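PDB 3H4Q: putative acetyltransferase from Staphylococcus aureus subsp. aureus Mu50, which probably transfers an acetyl group from acetyl-CoA to an acceptor not yet known, as expected of a member of the GNAT acetyltransferase family. Local coordinates for residues M20-K25 and V72-D77; I83-D88 and G104-H109; W98-E103 and A137-T142. One frame throughout, in Å; residues are numbered along the deposited sequence.

Contact 1 (M20-K25 and V72-D77)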
loop_
_atom_site.group_PDB
_atom_site.type_symbol
_atom_site.label_atom_id
_atom_site.label_comp_id
_atom_site.label_asym_id
_atom_site.label_seq_id
_atom_site.Cartn_x
_atom_site.Cartn_y
_atom_site.Cartn_z
HETATM N N MSE A 20 -15.369 -5.620 -4.039
HETATM C CA MSE A 20 -15.422 -5.646 -2.552
HETATM C C MSE A 20 -14.083 -5.393 -1.915
HETATM O O MSE A 20 -13.552 -6.148 -1.089
HETATM C CB MSE A 20 -16.192 -6.790 -1.883
HETATM C CG MSE A 20 -16.426 -6.520 -0.322
HETATM SE SE MSE A 20 -17.856 -5.265 0.315
HETATM C CE MSE A 20 -17.376 -3.510 -0.557
ATOM N N ILE A 21 -13.554 -4.280 -2.399
ATOM C CA ILE A 21 -12.507 -3.577 -1.767
ATOM C C ILE A 21 -13.335 -2.528 -1.004
ATOM O O ILE A 21 -14.356 -2.064 -1.491
ATOM C CB ILE A 21 -11.589 -2.979 -2.808
ATOM C CG1 ILE A 21 -10.795 -4.138 -3.453
ATOM C CG2 ILE A 21 -10.694 -1.929 -2.163
ATOM C CD1 ILE A 21 -9.907 -3.788 -4.671
ATOM N N ARG A 22 -13.006 -2.257 0.251
ATOM C CA ARG A 22 -13.724 -1.223 0.960
ATOM C C ARG A 22 -12.774 -0.627 1.953
ATOM O O ARG A 22 -11.693 -1.157 2.136
ATOM C CB ARG A 22 -14.936 -1.797 1.659
ATOM C CG ARG A 22 -14.621 -2.943 2.623
ATOM C CD ARG A 22 -15.784 -3.220 3.516
ATOM N NE ARG A 22 -15.562 -4.354 4.409
ATOM C CZ ARG A 22 -14.849 -4.307 5.537
ATOM N NH1 ARG A 22 -14.263 -3.185 5.934
ATOM N NH2 ARG A 22 -14.729 -5.399 6.281
ATOM N N LEU A 23 -13.160 0.468 2.598
ATOM C CA LEU A 23 -12.314 1.007 3.645
ATOM C C LEU A 23 -12.329 0.034 4.829
ATOM O O LEU A 23 -13.378 -0.558 5.173
ATOM C CB LEU A 23 -12.818 2.354 4.148
ATOM C CG LEU A 23 -12.698 3.586 3.274
ATOM C CD1 LEU A 23 -13.495 4.718 3.976
ATOM C CD2 LEU A 23 -11.230 3.950 3.043
ATOM N N GLY A 24 -11.172 -0.074 5.473
ATOM C CA GLY A 24 -11.028 -0.877 6.662
ATOM C C GLY A 24 -11.691 -0.143 7.801
ATOM O O GLY A 24 -11.812 1.070 7.782
ATOM N N LYS A 25 -12.122 -0.901 8.790
ATOM C CA LYS A 25 -12.771 -0.377 9.949
ATOM C C LYS A 25 -12.040 -0.942 11.158
ATOM O O LYS A 25 -11.210 -1.844 11.040
ATOM C CB LYS A 25 -14.217 -0.830 9.951
ATOM C CG LYS A 25 -15.008 -0.308 8.770
ATOM C CD LYS A 25 -16.498 -0.676 8.865
ATOM C CE LYS A 25 -16.755 -2.196 8.698
ATOM N NZ LYS A 25 -18.194 -2.559 8.866
ATOM N N VAL A 72 -9.346 -2.579 2.508
ATOM C CA VAL A 72 -9.243 -4.027 2.676
ATOM C C VAL A 72 -9.963 -4.733 1.536
ATOM O O VAL A 72 -10.873 -4.154 0.928
ATOM C CB VAL A 72 -9.882 -4.540 4.000
ATOM C CG1 VAL A 72 -9.107 -4.035 5.208
ATOM C CG2 VAL A 72 -11.384 -4.190 4.081
ATOM N N LEU A 73 -9.529 -5.955 1.212
ATOM C CA LEU A 73 -10.231 -6.780 0.218
ATOM C C LEU A 73 -10.835 -7.879 1.080
ATOM O O LEU A 73 -10.127 -8.543 1.836
ATOM C CB LEU A 73 -9.305 -7.287 -0.884
ATOM C CG LEU A 73 -9.993 -8.052 -2.030
ATOM C CD1 LEU A 73 -9.120 -8.075 -3.255
ATOM C CD2 LEU A 73 -10.320 -9.460 -1.630
ATOM N N GLU A 74 -12.145 -8.036 0.988
ATOM C CA GLU A 74 -12.888 -8.927 1.854
ATOM C C GLU A 74 -13.920 -9.760 1.106
ATOM O O GLU A 74 -14.679 -9.211 0.329
ATOM C CB GLU A 74 -13.667 -8.049 2.825
ATOM C CG GLU A 74 -14.674 -8.803 3.685
ATOM C CD GLU A 74 -16.014 -8.100 3.767
ATOM O OE1 GLU A 74 -16.056 -6.860 3.760
ATOM O OE2 GLU A 74 -17.042 -8.795 3.834
ATOM N N GLU A 75 -13.952 -11.071 1.354
ATOM C CA GLU A 75 -15.016 -11.953 0.848
ATOM C C GLU A 75 -15.534 -12.662 2.097
ATOM O O GLU A 75 -14.744 -12.968 2.999
ATOM C CB GLU A 75 -14.535 -12.953 -0.205
ATOM C CG GLU A 75 -15.638 -13.917 -0.691
ATOM N N ASN A 76 -16.843 -12.915 2.155
ATOM C CA ASN A 76 -17.474 -13.473 3.363
ATOM C C ASN A 76 -17.097 -12.427 4.394
ATOM O O ASN A 76 -16.988 -11.258 4.032
ATOM C CB ASN A 76 -16.940 -14.865 3.701
ATOM N N ASP A 77 -16.868 -12.784 5.650
ATOM C CA ASP A 77 -16.394 -11.753 6.583
ATOM C C ASP A 77 -14.845 -11.657 6.590
ATOM O O ASP A 77 -14.289 -10.795 7.275
ATOM C CB ASP A 77 -16.938 -12.013 7.990
#

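Contact 2 (I83-D88 and G104-H109)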
loop_
_atom_site.group_PDB
_atom_site.type_symbol
_atom_site.label_atom_id
_atom_site.label_comp_id
_atom_site.label_asym_id
_atom_site.label_seq_id
_atom_site.Cartn_x
_atom_site.Cartn_y
_atom_site.Cartn_z
ATOM N N ILE A 83 -4.256 -2.263 2.032
ATOM C CA ILE A 83 -3.373 -1.278 1.439
ATOM C C ILE A 83 -3.620 0.046 2.150
ATOM O O ILE A 83 -4.754 0.354 2.521
ATOM C CB ILE A 83 -3.632 -1.127 -0.090
ATOM C CG1 ILE A 83 -2.565 -0.257 -0.764
ATOM C CG2 ILE A 83 -5.018 -0.548 -0.367
ATOM C CD1 ILE A 83 -2.555 -0.373 -2.317
ATOM N N VAL A 84 -2.553 0.811 2.374
ATOM C CA VAL A 84 -2.628 2.122 3.017
ATOM C C VAL A 84 -2.117 3.139 2.007
ATOM O O VAL A 84 -1.008 2.989 1.504
ATOM C CB VAL A 84 -1.748 2.130 4.234
ATOM C CG1 VAL A 84 -1.677 3.512 4.840
ATOM C CG2 VAL A 84 -2.276 1.099 5.241
ATOM N N VAL A 85 -2.923 4.146 1.687
ATOM C CA VAL A 85 -2.551 5.176 0.718
ATOM C C VAL A 85 -3.030 6.546 1.188
ATOM O O VAL A 85 -4.124 6.676 1.757
ATOM C CB VAL A 85 -3.150 4.908 -0.666
ATOM C CG1 VAL A 85 -4.670 4.786 -0.584
ATOM C CG2 VAL A 85 -2.764 6.010 -1.625
ATOM N N ASP A 86 -2.188 7.555 0.983
ATOM C CA ASP A 86 -2.477 8.933 1.363
ATOM C C ASP A 86 -1.460 9.845 0.661
ATOM O O ASP A 86 -0.777 9.403 -0.268
ATOM C CB ASP A 86 -2.465 9.090 2.887
ATOM C CG ASP A 86 -1.133 8.741 3.501
ATOM O OD1 ASP A 86 -0.100 9.212 2.987
ATOM O OD2 ASP A 86 -1.128 8.022 4.526
ATOM N N GLN A 87 -1.370 11.102 1.089
ATOM C CA GLN A 87 -0.452 12.070 0.485
ATOM C C GLN A 87 0.665 12.531 1.434
ATOM O O GLN A 87 1.372 13.512 1.142
ATOM C CB GLN A 87 -1.250 13.263 -0.045
ATOM C CG GLN A 87 -2.164 12.913 -1.211
ATOM C CD GLN A 87 -2.989 14.100 -1.656
ATOM O OE1 GLN A 87 -3.755 14.641 -0.875
ATOM N NE2 GLN A 87 -2.849 14.499 -2.920
ATOM N N ASP A 88 0.830 11.815 2.546
ATOM C CA ASP A 88 1.907 12.082 3.489
ATOM C C ASP A 88 3.164 11.413 2.923
ATOM O O ASP A 88 3.171 10.213 2.694
ATOM C CB ASP A 88 1.584 11.492 4.859
ATOM C CG ASP A 88 0.315 12.075 5.477
ATOM O OD1 ASP A 88 -0.001 13.253 5.198
ATOM O OD2 ASP A 88 -0.359 11.357 6.259
ATOM N N GLY A 104 1.570 17.342 -4.147
ATOM C CA GLY A 104 0.266 16.699 -4.224
ATOM C C GLY A 104 0.217 15.230 -4.622
ATOM O O GLY A 104 -0.864 14.676 -4.830
ATOM N N ALA A 105 1.365 14.576 -4.711
ATOM C CA ALA A 105 1.401 13.174 -5.094
ATOM C C ALA A 105 0.813 12.272 -4.002
ATOM O O ALA A 105 0.797 12.642 -2.824
ATOM C CB ALA A 105 2.828 12.763 -5.392
ATOM N N PHE A 106 0.309 11.112 -4.427
ATOM C CA PHE A 106 -0.185 10.069 -3.525
ATOM C C PHE A 106 0.954 9.086 -3.216
ATOM O O PHE A 106 1.900 8.949 -3.998
ATOM C CB PHE A 106 -1.390 9.338 -4.120
ATOM C CG PHE A 106 -2.662 10.103 -3.997
ATOM C CD1 PHE A 106 -2.976 11.099 -4.897
ATOM C CD2 PHE A 106 -3.533 9.855 -2.964
ATOM C CE1 PHE A 106 -4.153 11.822 -4.775
ATOM C CE2 PHE A 106 -4.706 10.583 -2.845
ATOM C CZ PHE A 106 -5.013 11.551 -3.752
ATOM N N VAL A 107 0.852 8.416 -2.068
ATOM C CA VAL A 107 1.887 7.514 -1.597
ATOM C C VAL A 107 1.278 6.225 -1.061
ATOM O O VAL A 107 0.381 6.270 -0.209
ATOM C CB VAL A 107 2.669 8.152 -0.421
ATOM C CG1 VAL A 107 3.706 7.187 0.103
ATOM C CG2 VAL A 107 3.304 9.485 -0.823
ATOM N N ILE A 108 1.761 5.088 -1.556
ATOM C CA ILE A 108 1.334 3.783 -1.054
ATOM C C ILE A 108 2.360 3.403 -0.006
ATOM O O ILE A 108 3.526 3.173 -0.318
ATOM C CB ILE A 108 1.288 2.734 -2.157
ATOM C CG1 ILE A 108 0.256 3.180 -3.200
ATOM C CG2 ILE A 108 0.956 1.337 -1.563
ATOM C CD1 ILE A 108 0.104 2.268 -4.368
ATOM N N HIS A 109 1.923 3.355 1.244
ATOM C CA HIS A 109 2.819 3.093 2.351
ATOM C C HIS A 109 2.944 1.661 2.705
ATOM O O HIS A 109 3.975 1.258 3.199
ATOM C CB HIS A 109 2.339 3.825 3.596
ATOM C CG HIS A 109 2.326 5.305 3.443
ATOM N ND1 HIS A 109 3.486 6.042 3.404
ATOM C CD2 HIS A 109 1.309 6.185 3.309
ATOM C CE1 HIS A 109 3.186 7.317 3.262
ATOM N NE2 HIS A 109 1.872 7.433 3.200
#

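Contact 3 (W98-E103 and A137-T142)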
loop_
_atom_site.group_PDB
_atom_site.type_symbol
_atom_site.label_atom_id
_atom_site.label_comp_id
_atom_site.label_asym_id
_atom_site.label_seq_id
_atom_site.Cartn_x
_atom_site.Cartn_y
_atom_site.Cartn_z
ATOM N N TRP A 98 14.473 13.353 -7.246
ATOM C CA TRP A 98 13.380 12.793 -8.043
ATOM C C TRP A 98 13.305 13.433 -9.428
ATOM O O TRP A 98 13.538 14.631 -9.563
ATOM C CB TRP A 98 12.033 13.010 -7.367
ATOM C CG TRP A 98 11.901 12.376 -6.040
ATOM C CD1 TRP A 98 12.318 12.887 -4.858
ATOM C CD2 TRP A 98 11.282 11.120 -5.743
ATOM N NE1 TRP A 98 12.010 12.033 -3.839
ATOM C CE2 TRP A 98 11.374 10.936 -4.350
ATOM C CE3 TRP A 98 10.656 10.138 -6.514
ATOM C CZ2 TRP A 98 10.858 9.812 -3.703
ATOM C CZ3 TRP A 98 10.145 9.011 -5.872
ATOM C CH2 TRP A 98 10.248 8.862 -4.480
ATOM N N PRO A 99 12.966 12.640 -10.461
ATOM C CA PRO A 99 12.816 13.167 -11.811
ATOM C C PRO A 99 11.387 13.600 -12.137
ATOM O O PRO A 99 11.086 13.878 -13.296
ATOM C CB PRO A 99 13.178 11.960 -12.668
ATOM C CG PRO A 99 12.619 10.830 -11.912
ATOM C CD PRO A 99 12.738 11.183 -10.447
ATOM N N VAL A 100 10.521 13.663 -11.129
ATOM C CA VAL A 100 9.129 14.009 -11.335
ATOM C C VAL A 100 8.682 14.966 -10.224
ATOM O O VAL A 100 9.313 15.029 -9.165
ATOM C CB VAL A 100 8.278 12.716 -11.350
ATOM C CG1 VAL A 100 8.138 12.141 -9.942
ATOM C CG2 VAL A 100 6.935 12.974 -11.953
ATOM N N ASN A 101 7.629 15.741 -10.483
ATOM C CA ASN A 101 7.090 16.666 -9.482
ATOM C C ASN A 101 6.281 15.877 -8.450
ATOM O O ASN A 101 5.476 15.015 -8.803
ATOM C CB ASN A 101 6.214 17.733 -10.140
ATOM C CG ASN A 101 5.766 18.819 -9.167
ATOM O OD1 ASN A 101 5.941 18.712 -7.949
ATOM N ND2 ASN A 101 5.180 19.880 -9.716
ATOM N N ARG A 102 6.504 16.190 -7.178
ATOM C CA ARG A 102 5.857 15.495 -6.074
ATOM C C ARG A 102 4.725 16.262 -5.404
ATOM O O ARG A 102 3.952 15.659 -4.646
ATOM C CB ARG A 102 6.890 15.127 -5.004
ATOM C CG ARG A 102 7.865 14.029 -5.405
ATOM C CD ARG A 102 8.713 13.636 -4.210
ATOM N NE ARG A 102 9.571 14.742 -3.776
ATOM C CZ ARG A 102 10.077 14.903 -2.551
ATOM N NH1 ARG A 102 9.793 14.056 -1.566
ATOM N NH2 ARG A 102 10.846 15.956 -2.300
ATOM N N GLU A 103 4.643 17.572 -5.644
ATOM C CA GLU A 103 3.584 18.387 -5.057
ATOM C C GLU A 103 2.246 17.669 -5.246
ATOM O O GLU A 103 1.873 17.356 -6.372
ATOM C CB GLU A 103 3.537 19.768 -5.707
ATOM N N ALA A 137 -4.777 12.812 -10.179
ATOM C CA ALA A 137 -3.372 12.753 -9.773
ATOM C C ALA A 137 -2.479 12.392 -10.960
ATOM O O ALA A 137 -2.929 11.755 -11.917
ATOM C CB ALA A 137 -3.183 11.784 -8.674
ATOM N N GLU A 138 -1.231 12.852 -10.916
ATOM C CA GLU A 138 -0.259 12.582 -11.976
ATOM C C GLU A 138 0.850 11.631 -11.526
ATOM O O GLU A 138 1.407 10.877 -12.343
ATOM C CB GLU A 138 0.365 13.884 -12.473
ATOM N N VAL A 139 1.165 11.662 -10.235
ATOM C CA VAL A 139 2.242 10.858 -9.706
ATOM C C VAL A 139 1.820 10.113 -8.447
ATOM O O VAL A 139 1.192 10.682 -7.562
ATOM C CB VAL A 139 3.504 11.727 -9.429
ATOM C CG1 VAL A 139 3.159 12.923 -8.586
ATOM C CG2 VAL A 139 4.588 10.905 -8.756
ATOM N N ILE A 140 2.151 8.828 -8.398
ATOM C CA ILE A 140 1.900 8.009 -7.222
ATOM C C ILE A 140 3.276 7.462 -6.821
ATOM O O ILE A 140 4.027 6.985 -7.678
ATOM C CB ILE A 140 0.790 6.935 -7.482
ATOM C CG1 ILE A 140 0.525 6.093 -6.259
ATOM C CG2 ILE A 140 1.143 5.990 -8.594
ATOM C CD1 ILE A 140 -0.671 5.148 -6.491
ATOM N N LEU A 141 3.662 7.630 -5.558
ATOM C CA LEU A 141 4.954 7.117 -5.106
ATOM C C LEU A 141 4.901 6.047 -4.007
ATOM O O LEU A 141 3.840 5.750 -3.439
ATOM C CB LEU A 141 5.974 8.238 -4.882
ATOM C CG LEU A 141 5.677 9.688 -4.500
ATOM C CD1 LEU A 141 6.014 9.991 -3.069
ATOM C CD2 LEU A 141 6.558 10.565 -5.346
ATOM N N THR A 142 6.029 5.382 -3.797
ATOM C CA THR A 142 6.091 4.313 -2.820
ATOM C C THR A 142 7.543 3.946 -2.617
ATOM O O THR A 142 8.424 4.642 -3.099
ATOM C CB THR A 142 5.276 3.083 -3.276
ATOM O OG1 THR A 142 5.219 2.114 -2.215
ATOM C CG2 THR A 142 5.856 2.466 -4.544
#

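Contact 1 (M20-K25 and V72-D77)
R22 and E74 meet as a salt bridge beside the antiparallel pairing of strand 21-23 with strand 70-75. The side chain of R22 leaves CB with CG between the backbone N and the carbonyl carbon (chi1 56°), then runs straight from CG to NE. CG rests against CG2 of V72. CD passes near OE1 of E74. R22 NE takes the main bond, 2.6 Å from E74 OE1, and the oxygen lies close to the guanidinium plane. NH2 adds a weak bond to the same oxygen. R22 NH1 turns back to its own strand and donates to L23 O at 2.9 Å; it also forms a salt bridge with D28. One face of the guanidinium lies on V72, with R22 NH1 3.6 Å from V72 CG2. NE and NH2 both reach OE1 alone; the planes stand 63° apart, not the flat two-oxygen arrangement.

Underneath, R22 and V72 form a hydrogen-bonded pair, with V72 N to R22 O at 2.8 Å. E74 N bonds M20 O. I21 and L73 sit on the other face of the sheet and both touch helix 120-134. The guanidinium is thus gripped by acceptors on two sides, which probably restricts its rotation at this edge of the GNAT sheet.

Contact 2 (I83-D88 and G104-H109)
Q87 lies over one face of the F106 ring, and H109 meets D86 and D88 at its ring edge. Q87 CG sits almost above the centre of F106, 3.8 Å from the centroid and 11° off the normal, a CH-pi contact. The amide beyond it stacks on the same ring, the planes 23° apart. Q87 NE2, still over the ring near F106 CE1, donates to G104 O at 2.8 Å, reaching that oxygen from above the carbonyl plane.

The H109 ring has D86 OD1 and D88 O near its plane at the edge, and V107 CG1, of the same strand, over the rim of one face. H109 NE2 donates to D86 OD1 at 2.7 Å, nearly in the ring plane. It arrives on the syn side of the oxygen, 34° out of the carboxylate plane. D88 N reaches the same oxygen from the opposite face of that plane and closes an Asx turn. Two donors therefore grip OD1.

The two strands are antiparallel neighbours at the middle of the GNAT sheet. D86 and V107 form a hydrogen-bonded pair, with V107 N to D86 O at 2.6 Å. H109 N bonds V84 O. V85 and I108 form the adjoining non-hydrogen-bonded pair.

On the V85 and I108 face, I83 CG1 touches I108 CG2 at 3.9 Å. V85 CG2 lies 4.1 Å from F106 CD2. Helix 120-134 covers this face through V128, F125 and V132. V85, D86, Q87 and F106 also line a pocket holding a polyether, probably from the crystallisation liquor.

Contact 3 (W98-E103 and A137-T142)
W98-E103 is an irregular loop that passes beside strand 139-143 without pairing with it; the nearest CA atoms, of R102 and V139, are 6.9 Å apart. The side chains close the gap. L141 is the centre of one cluster. L141 CD2 lies over the six-membered ring of W98, 4.2 Å from the centroid and 22° off the normal, a CH-pi contact displaced toward the rim. The same methyl meets the aliphatic part of R102, with L141 CD2 to R102 CG at 3.7 Å. The two side chains cross at about a right angle.

R102 CD lies over the W98 ring toward its rim. The bend at chi3 (-65°) then turns NE and the guanidinium so that one face lies toward W98 NE1.

V139 holds the other cluster. V139 CG2 touches V100 CG1 at 3.9 Å. Its CG1 points at the backbone of the loop, close to N101 O. N101 itself folds the loop: N101 OD1 accepts from E103 N at 2.9 Å, an Asx turn.

W98 also touches A181 of strand 181-185, and P99 touches Y183 of the same strand. The loop thus packs over neighbouring strands of the GNAT sheet. The contact is apolar between these segments. W98 NE1 bonds Y93 O, and R102 has a long, weak ion pair with D94, so hydrophobic cover is probably what holds the loop here.

How the contacts relate
From the N terminus, contact 1 comes first. It closes a loop that contains helices 29-42 and 57-66, and sets strand 21-23 at the edge of the sheet. Strand 70-75 then turns into strand 78-86, where contact 2 opens. Contacts 1 and 2 are therefore in series along the chain. Contact 2 closes the long helix-free loop before strand 106-112. Contact 3 starts inside that loop and ends on strand 139-143, after helix 120-134, so contacts 2 and 3 cross. They also touch, through F106 with L141 and I108 with T142. Contacts 1 and 3 lie on opposite sides of the chain's centre, about 28 Å apart between centres.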